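Local structure of cell surface protein (Putative S-layer protein) (Clostridioides difficile R20291, 5NJL) at residues N120-Y123 / K124-V128; T55-D58 / E59-K62; N217-P221 / Q222-D226. The protein belongs to the cell surface of Clostridioides difficile, probably as part of the S-layer, has an extended three-domain fold and shows cell adhesion in vitro. One frame throughout, in Å; residues are numbered along the deposited sequence. Where two conformers were deposited one is given.

How the interactions relate
All three interactions are local, each where the chain enters a helix, and they follow in the chain order 2, 1, 3. They sit in different parts of an extended molecule: interaction 2 on helix 57-65 beside a five-stranded sheet, interaction 1 where a helical turn runs into the edge strand of a three-stranded sheet and interaction 3 at the edge of a four-stranded one. Interactions 1 and 3 are farthest apart, about 73 Å between centres and on opposite sides of the chain's centre; interactions 2 and 3 are about 38 Å apart between centres. None touches another. Interactions 1 and 2 each hold a sulfate, probably from the crystallisation liquor; interactions 2 and 3 share an N-cap, Asn56 and Ser220 respectively.

Interaction 1 of 3, residues N120-Y123 / K124-V128; sequences NGIY and KVADV. With SO4 (sulfate ion), chain M.
Lys124 N donates to Gly121 O at 3.2 Å, and the next amide, Val125 N, to Ile122 O at 3.1 Å. In both bonds the donor stands above the carbonyl plane, about 50° out of it, and not on a lone pair. Ile122 O also takes a weak bond from Ala126 N (N to O 3.0 Å, N-H...O 122°), and so receives two successive amides as the chain leaves the turn. Gly121, whose positive phi favours glycine, gives its N-H to a sulfate: the bond from Gly121 N to O1 of the ion is 3.2 Å long and almost straight at 177°. Lys124 meets the same ion with its aliphatic part, CD lying 3.2 Å from sulfate O4, while its ammonium end continues beyond contact with that oxygen.

These bonds define a short, weakly bonded helical turn, 122-125, that passes directly into the edge strand 126-133 of an antiparallel three-stranded sheet. Tyr123 O at this junction is also bonded by Lys146 NZ.

The apolar contacts lie across the same bend. Ile122 CG2, anti to the backbone N, rests on Ala126 CB at 3.9 Å. Val128 points back from the strand, and its CG2 approaches Tyr123 CD1 obliquely at 3.9 Å. Tyr123 and Val128 both pack on Ile111 of helix 101-115, and Leu143 of the neighbouring strand touches both Ile122 and Val128.

Interaction 2 of 3, residues T55-D58 / E59-K62; sequences TNID and ELEK. With SO4 (sulfate ion), chain Q.
Glu59 folds back over Thr55 and Asn56 because its CG stands beside the backbone N, opposite the carbonyl carbon (chi1 -66°), and the chain then runs extended to the carboxylate. OE2 consequently ends at two backbone amides, accepting from Thr55 N at 2.8 Å and from Asn56 N at 3.3 Å. Both donors come to the same face of the carboxylate plane: Thr55 N lies 37° out of it, Asn56 N 28° out and on the anti side. Two N-H groups thus grip one oxygen, which would be expected to favour a charged carboxylate.

Together with Asn56, Glu59 forms a capping box at the start of helix 57-65. Asn56 is the N-cap; in the conformer given, one of two, its OD1 receives Asp58 N at 2.9 Å, in the carbonyl plane and on a lone pair. Glu59 N returns to Asn56 O at 3.0 Å, and the regular helix is established as Glu61 N bonds to Ile57 O nearly straight.

Thr55 OG1, just ahead of the cap, donates to sulfate O1 at 2.8 Å. Within the first turn, Ile57 CD1 meets Leu60 CD2 at 3.9 Å; Ile57 also packs on Val21 and Met25 of helix 14-25, and Leu60 on Ile54. Asp58 OD1 and Glu61 OE1, two like charges, stand 4.2 Å apart, while Glu61 OE2 has a long, weak ion pair with Arg22.

Interaction 3 of 3, residues N217-P221 / Q222-D226; sequences NTVSP and QDLYD
The side-chain amide of Gln222 runs alongside the Pro221 ring in the same direction. Pro221 CG stands clearly out of the amide plane, 3.6 Å from Gln222 NE2, and Ser220 CB lies to that same side, 3.4 Å from Gln222 OE1. The bend at chi2 of Gln222 (86°) turns the amide back over these two residues; these are van der Waals contacts. A second flat group, the carboxylate of Asp223, brings OD2 to Val219 CG1 with the two side chains crossing at about a right angle, but Asp223 was deposited in two conformers, so the very short approach of this one is doubtful.

Ser220 is the N-cap of the short helix 221-224, which follows the edge strand 215-219 without any longer linker. Its OG sits between the backbone N and the carbonyl carbon (chi1 58°), the rotation from which it can reach forward and accept from Asp223 N at 3.3 Å. The same N-H has a weak second bond to Ser220 O at 3.2 Å. Pro221 O closes the turn, accepting Leu224 N at 3.1 Å from well above its carbonyl plane, 64° out, and Tyr225 N in a weak bond at 2.8 Å.

Val219 CG2 comes to 4.2 Å of Leu224 CD1, a loose apolar contact between the end of the strand and the helix. Helix 281-291 lies against this turn: Pro221 packs on Ala287, Leu224 on Leu291 and Tyr225 on Ala290. Backbone bonds from Val219 to Thr275 and Glu277 tie the strand to 271-278, its parallel neighbour in the sheet.

Interaction 1 of 3, residues N120-Y123 / K124-V128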
loop_
_atom_site.group_PDB
_atom_site.type_symbol
_atom_site.label_atom_id
_atom_site.label_comp_id
_atom_site.label_asym_id
_atom_site.label_seq_id
_atom_site.Cartn_x
_atom_site.Cartn_y
_atom_site.Cartn_z
ATOM N N ASN A 120 21.458 23.899 -19.883
ATOM C CA ASN A 120 20.784 24.434 -18.696
ATOM C C ASN A 120 21.446 24.021 -17.387
ATOM O O ASN A 120 22.018 22.945 -17.294
ATOM C CB ASN A 120 19.324 23.983 -18.666
ATOM C CG ASN A 120 18.503 24.627 -19.770
ATOM O OD1 ASN A 120 18.315 25.842 -19.787
ATOM N ND2 ASN A 120 18.035 23.825 -20.694
ATOM N N GLY A 121 21.291 24.872 -16.375
ATOM C CA GLY A 121 21.774 24.613 -15.030
ATOM C C GLY A 121 23.252 24.267 -15.020
ATOM O O GLY A 121 24.061 24.931 -15.682
ATOM N N ILE A 122 23.588 23.169 -14.342
ATOM C CA ILE A 122 24.985 22.773 -14.148
ATOM C C ILE A 122 25.650 22.424 -15.483
ATOM O O ILE A 122 26.804 22.771 -15.703
ATOM C CB ILE A 122 25.104 21.634 -13.108
ATOM C CG1 ILE A 122 24.666 22.161 -11.741
ATOM C CG2 ILE A 122 26.540 21.103 -13.035
ATOM C CD1 ILE A 122 24.530 21.096 -10.667
ATOM N N TYR A 123 24.899 21.812 -16.400
ATOM C CA TYR A 123 25.441 21.431 -17.693
ATOM C C TYR A 123 26.034 22.589 -18.507
ATOM O O TYR A 123 26.960 22.369 -19.290
ATOM C CB TYR A 123 24.389 20.760 -18.561
ATOM C CG TYR A 123 23.836 19.455 -18.046
ATOM C CD1 TYR A 123 24.564 18.272 -18.171
ATOM C CD2 TYR A 123 22.545 19.390 -17.524
ATOM C CE1 TYR A 123 24.037 17.067 -17.740
ATOM C CE2 TYR A 123 21.997 18.184 -17.088
ATOM C CZ TYR A 123 22.740 17.033 -17.198
ATOM O OH TYR A 123 22.209 15.837 -16.773
ATOM N N LYS A 124 25.495 23.790 -18.314
ATOM C CA LYS A 124 25.984 24.991 -18.994
ATOM C C LYS A 124 27.397 25.394 -18.579
ATOM O O LYS A 124 28.157 25.881 -19.399
ATOM C CB LYS A 124 25.041 26.169 -18.720
ATOM C CG LYS A 124 25.292 27.392 -19.589
ATOM C CD LYS A 124 24.227 28.447 -19.337
ATOM C CE LYS A 124 24.486 29.707 -20.162
ATOM N NZ LYS A 124 24.432 29.471 -21.636
ATOM N N VAL A 125 27.723 25.213 -17.304
ATOM C CA VAL A 125 28.953 25.736 -16.730
ATOM C C VAL A 125 29.962 24.664 -16.315
ATOM O O VAL A 125 31.041 25.010 -15.829
ATOM C CB VAL A 125 28.627 26.642 -15.520
ATOM C CG1 VAL A 125 27.814 27.841 -16.008
ATOM C CG2 VAL A 125 27.907 25.870 -14.394
ATOM N N ALA A 126 29.612 23.386 -16.493
ATOM C CA ALA A 126 30.472 22.277 -16.056
ATOM C C ALA A 126 30.478 21.115 -17.026
ATOM O O ALA A 126 29.443 20.830 -17.655
ATOM C CB ALA A 126 30.040 21.809 -14.667
ATOM N N ASP A 127 31.635 20.446 -17.141
ATOM C CA ASP A 127 31.759 19.157 -17.816
ATOM C C ASP A 127 31.215 18.124 -16.827
ATOM O O ASP A 127 31.498 18.216 -15.637
ATOM C CB ASP A 127 33.213 18.745 -18.087
ATOM C CG ASP A 127 34.021 19.783 -18.808
ATOM O OD1 ASP A 127 33.498 20.391 -19.786
ATOM O OD2 ASP A 127 35.202 19.949 -18.391
ATOM N N VAL A 128 30.486 17.131 -17.317
ATOM C CA VAL A 128 29.772 16.188 -16.435
ATOM C C VAL A 128 30.136 14.790 -16.830
ATOM O O VAL A 128 30.109 14.444 -18.026
ATOM C CB VAL A 128 28.230 16.349 -16.536
ATOM C CG1 VAL A 128 27.521 15.349 -15.625
ATOM C CG2 VAL A 128 27.822 17.753 -16.155
HETATM S S SO4 M . 20.946 28.250 -16.535
HETATM O O1 SO4 M . 19.720 27.566 -17.017
HETATM O O2 SO4 M . 20.948 29.654 -17.006
HETATM O O3 SO4 M . 20.999 28.222 -15.052
HETATM O O4 SO4 M . 22.154 27.579 -17.070
#

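Interaction 2 of 3, residues T55-D58 / E59-K62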
loop_
_atom_site.group_PDB
_atom_site.type_symbol
_atom_site.label_atom_id
_atom_site.label_comp_id
_atom_site.label_asym_id
_atom_site.label_seq_id
_atom_site.Cartn_x
_atom_site.Cartn_y
_atom_site.Cartn_z
ATOM N N THR A 55 -16.869 9.934 4.277
ATOM C CA THR A 55 -16.113 11.106 4.717
ATOM C C THR A 55 -16.138 11.375 6.201
ATOM O O THR A 55 -15.387 12.248 6.673
ATOM C CB THR A 55 -16.607 12.366 3.999
ATOM O OG1 THR A 55 -18.027 12.523 4.216
ATOM C CG2 THR A 55 -16.309 12.242 2.503
ATOM N N ASN A 56 -16.977 10.626 6.941
ATOM C CA ASN A 56 -17.067 10.727 8.402
ATOM C C ASN A 56 -17.180 9.309 8.970
ATOM O O ASN A 56 -17.864 8.460 8.404
ATOM C CB ASN A 56 -18.310 11.530 8.857
ATOM C CG ASN A 56 -18.257 11.929 10.340
ATOM O OD1 ASN A 56 -18.520 11.125 11.268
ATOM N ND2 ASN A 56 -17.935 13.209 10.575
ATOM N N ILE A 57 -16.518 9.080 10.089
ATOM C CA ILE A 57 -16.578 7.804 10.815
ATOM C C ILE A 57 -18.013 7.354 11.163
ATOM O O ILE A 57 -18.293 6.152 11.187
ATOM C CB ILE A 57 -15.669 7.846 12.074
ATOM C CG1 ILE A 57 -15.548 6.472 12.735
ATOM C CG2 ILE A 57 -16.110 8.906 13.078
ATOM C CD1 ILE A 57 -14.918 5.403 11.863
ATOM N N ASP A 58 -18.919 8.304 11.398
ATOM C CA ASP A 58 -20.313 7.957 11.677
ATOM C C ASP A 58 -20.973 7.198 10.539
ATOM O O ASP A 58 -21.844 6.364 10.785
ATOM C CB ASP A 58 -21.189 9.163 12.067
ATOM C CG ASP A 58 -22.613 8.722 12.406
ATOM O OD1 ASP A 58 -22.761 7.973 13.398
ATOM O OD2 ASP A 58 -23.553 9.027 11.643
ATOM N N GLU A 59 -20.533 7.410 9.302
ATOM C CA GLU A 59 -21.079 6.628 8.204
ATOM C C GLU A 59 -20.811 5.132 8.390
ATOM O O GLU A 59 -21.683 4.305 8.091
ATOM C CB GLU A 59 -20.544 7.089 6.855
ATOM C CG GLU A 59 -20.993 8.484 6.467
ATOM C CD GLU A 59 -20.409 8.885 5.131
ATOM O OE1 GLU A 59 -20.786 8.279 4.108
ATOM O OE2 GLU A 59 -19.560 9.782 5.128
ATOM N N LEU A 60 -19.614 4.803 8.876
ATOM C CA LEU A 60 -19.257 3.410 9.169
ATOM C C LEU A 60 -20.017 2.904 10.387
ATOM O O LEU A 60 -20.554 1.804 10.363
ATOM C CB LEU A 60 -17.748 3.252 9.374
ATOM C CG LEU A 60 -17.274 1.892 9.885
ATOM C CD1 LEU A 60 -17.598 0.826 8.866
ATOM C CD2 LEU A 60 -15.786 1.954 10.162
ATOM N N GLU A 61 -20.033 3.688 11.458
ATOM C CA GLU A 61 -20.775 3.304 12.671
ATOM C C GLU A 61 -22.237 3.003 12.393
ATOM O O GLU A 61 -22.754 1.982 12.858
ATOM C CB GLU A 61 -20.652 4.342 13.761
ATOM C CG GLU A 61 -19.266 4.446 14.316
ATOM C CD GLU A 61 -19.090 5.637 15.223
ATOM O OE1 GLU A 61 -18.930 6.803 14.728
ATOM O OE2 GLU A 61 -19.081 5.393 16.444
ATOM N N LYS A 62 -22.897 3.853 11.618
ATOM C CA LYS A 62 -24.294 3.605 11.255
ATOM C C LYS A 62 -24.508 2.262 10.528
ATOM O O LYS A 62 -25.470 1.535 10.807
ATOM C CB LYS A 62 -24.851 4.739 10.401
ATOM C CG LYS A 62 -26.366 4.715 10.263
ATOM C CD LYS A 62 -26.886 5.903 9.460
ATOM C CE LYS A 62 -28.378 5.716 9.163
ATOM N NZ LYS A 62 -28.917 6.810 8.311
HETATM S S SO4 Q . -18.463 15.482 5.712
HETATM O O1 SO4 Q . -19.291 14.995 4.589
HETATM O O2 SO4 Q . -19.013 16.762 6.206
HETATM O O3 SO4 Q . -18.468 14.488 6.806
HETATM O O4 SO4 Q . -17.080 15.708 5.234
#

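Interaction 3 of 3, residues N217-P221 / Q222-D226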
loop_
_atom_site.group_PDB
_atom_site.type_symbol
_atom_site.label_atom_id
_atom_site.label_comp_id
_atom_site.label_asym_id
_atom_site.label_seq_id
_atom_site.Cartn_x
_atom_site.Cartn_y
_atom_site.Cartn_z
ATOM N N ASN A 217 -16.509 -19.971 12.997
ATOM C CA ASN A 217 -15.757 -21.159 13.330
ATOM C C ASN A 217 -15.317 -21.825 12.043
ATOM O O ASN A 217 -16.011 -21.735 11.038
ATOM C CB ASN A 217 -16.618 -22.109 14.175
ATOM C CG ASN A 217 -15.812 -22.847 15.210
ATOM O OD1 ASN A 217 -15.630 -24.067 15.120
ATOM N ND2 ASN A 217 -15.305 -22.108 16.202
ATOM N N THR A 218 -14.153 -22.476 12.084
ATOM C CA THR A 218 -13.589 -23.183 10.930
ATOM C C THR A 218 -13.355 -24.653 11.287
ATOM O O THR A 218 -12.761 -24.956 12.321
ATOM C CB THR A 218 -12.251 -22.571 10.470
ATOM O OG1 THR A 218 -12.404 -21.161 10.267
ATOM C CG2 THR A 218 -11.786 -23.200 9.163
ATOM N N VAL A 219 -13.808 -25.548 10.411
ATOM C CA VAL A 219 -13.740 -26.992 10.636
ATOM C C VAL A 219 -13.187 -27.698 9.396
ATOM O O VAL A 219 -13.020 -27.084 8.348
ATOM C CB VAL A 219 -15.136 -27.573 10.975
ATOM C CG1 VAL A 219 -15.651 -26.982 12.282
ATOM C CG2 VAL A 219 -16.143 -27.328 9.850
ATOM N N SER A 220 -12.904 -28.990 9.540
ATOM C CA SER A 220 -12.522 -29.856 8.411
ATOM C C SER A 220 -13.782 -30.512 7.847
ATOM O O SER A 220 -14.795 -30.559 8.538
ATOM C CB SER A 220 -11.532 -30.932 8.882
ATOM O OG SER A 220 -12.094 -31.707 9.932
ATOM N N PRO A 221 -13.733 -31.022 6.597
ATOM C CA PRO A 221 -14.909 -31.738 6.061
ATOM C C PRO A 221 -15.179 -33.041 6.809
ATOM O O PRO A 221 -16.335 -33.470 6.890
ATOM C CB PRO A 221 -14.530 -32.023 4.599
ATOM C CG PRO A 221 -13.045 -31.931 4.550
ATOM C CD PRO A 221 -12.635 -30.954 5.613
ATOM N N GLN A 222 -14.106 -33.631 7.346
ATOM C CA GLN A 222 -14.157 -34.829 8.185
ATOM C C GLN A 222 -15.018 -34.592 9.429
ATOM O O GLN A 222 -15.750 -35.491 9.855
ATOM C CB GLN A 222 -12.747 -35.280 8.614
ATOM C CG GLN A 222 -11.869 -35.824 7.484
ATOM C CD GLN A 222 -11.099 -34.743 6.730
ATOM O OE1 GLN A 222 -10.520 -33.836 7.329
ATOM N NE2 GLN A 222 -11.088 -34.845 5.405
ATOM N N ASP A 223 -14.927 -33.382 9.997
ATOM C CA ASP A 223 -15.748 -32.990 11.148
ATOM C C ASP A 223 -17.252 -33.133 10.868
ATOM O O ASP A 223 -18.036 -33.440 11.766
ATOM C CB ASP A 223 -15.427 -31.538 11.537
ATOM C CG ASP A 223 -16.101 -31.111 12.818
ATOM O OD1 ASP A 223 -16.290 -31.964 13.704
ATOM O OD2 ASP A 223 -16.441 -29.916 12.936
ATOM N N LEU A 224 -17.647 -32.902 9.611
ATOM C CA LEU A 224 -19.047 -32.938 9.172
ATOM C C LEU A 224 -19.495 -34.179 8.402
ATOM O O LEU A 224 -20.701 -34.466 8.328
ATOM C CB LEU A 224 -19.324 -31.725 8.282
ATOM C CG LEU A 224 -18.906 -30.371 8.845
ATOM C CD1 LEU A 224 -19.342 -29.272 7.884
ATOM C CD2 LEU A 224 -19.479 -30.155 10.245
ATOM N N TYR A 225 -18.544 -34.891 7.802
ATOM C CA TYR A 225 -18.863 -35.950 6.832
ATOM C C TYR A 225 -17.702 -36.953 6.790
ATOM O O TYR A 225 -16.552 -36.545 6.663
ATOM C CB TYR A 225 -19.096 -35.301 5.465
ATOM C CG TYR A 225 -19.544 -36.252 4.384
ATOM C CD1 TYR A 225 -20.870 -36.663 4.299
ATOM C CD2 TYR A 225 -18.639 -36.726 3.420
ATOM C CE1 TYR A 225 -21.285 -37.539 3.303
ATOM C CE2 TYR A 225 -19.048 -37.606 2.418
ATOM C CZ TYR A 225 -20.370 -38.004 2.363
ATOM O OH TYR A 225 -20.784 -38.875 1.384
ATOM N N ASP A 226 -18.008 -38.248 6.914
ATOM C CA ASP A 226 -16.979 -39.323 7.070
ATOM C C ASP A 226 -16.536 -40.035 5.765
ATOM O O ASP A 226 -15.800 -41.027 5.812
ATOM C CB ASP A 226 -17.459 -40.381 8.094
ATOM C CG ASP A 226 -18.742 -41.115 7.657
ATOM O OD1 ASP A 226 -19.134 -41.044 6.475
ATOM O OD2 ASP A 226 -19.388 -41.753 8.511
#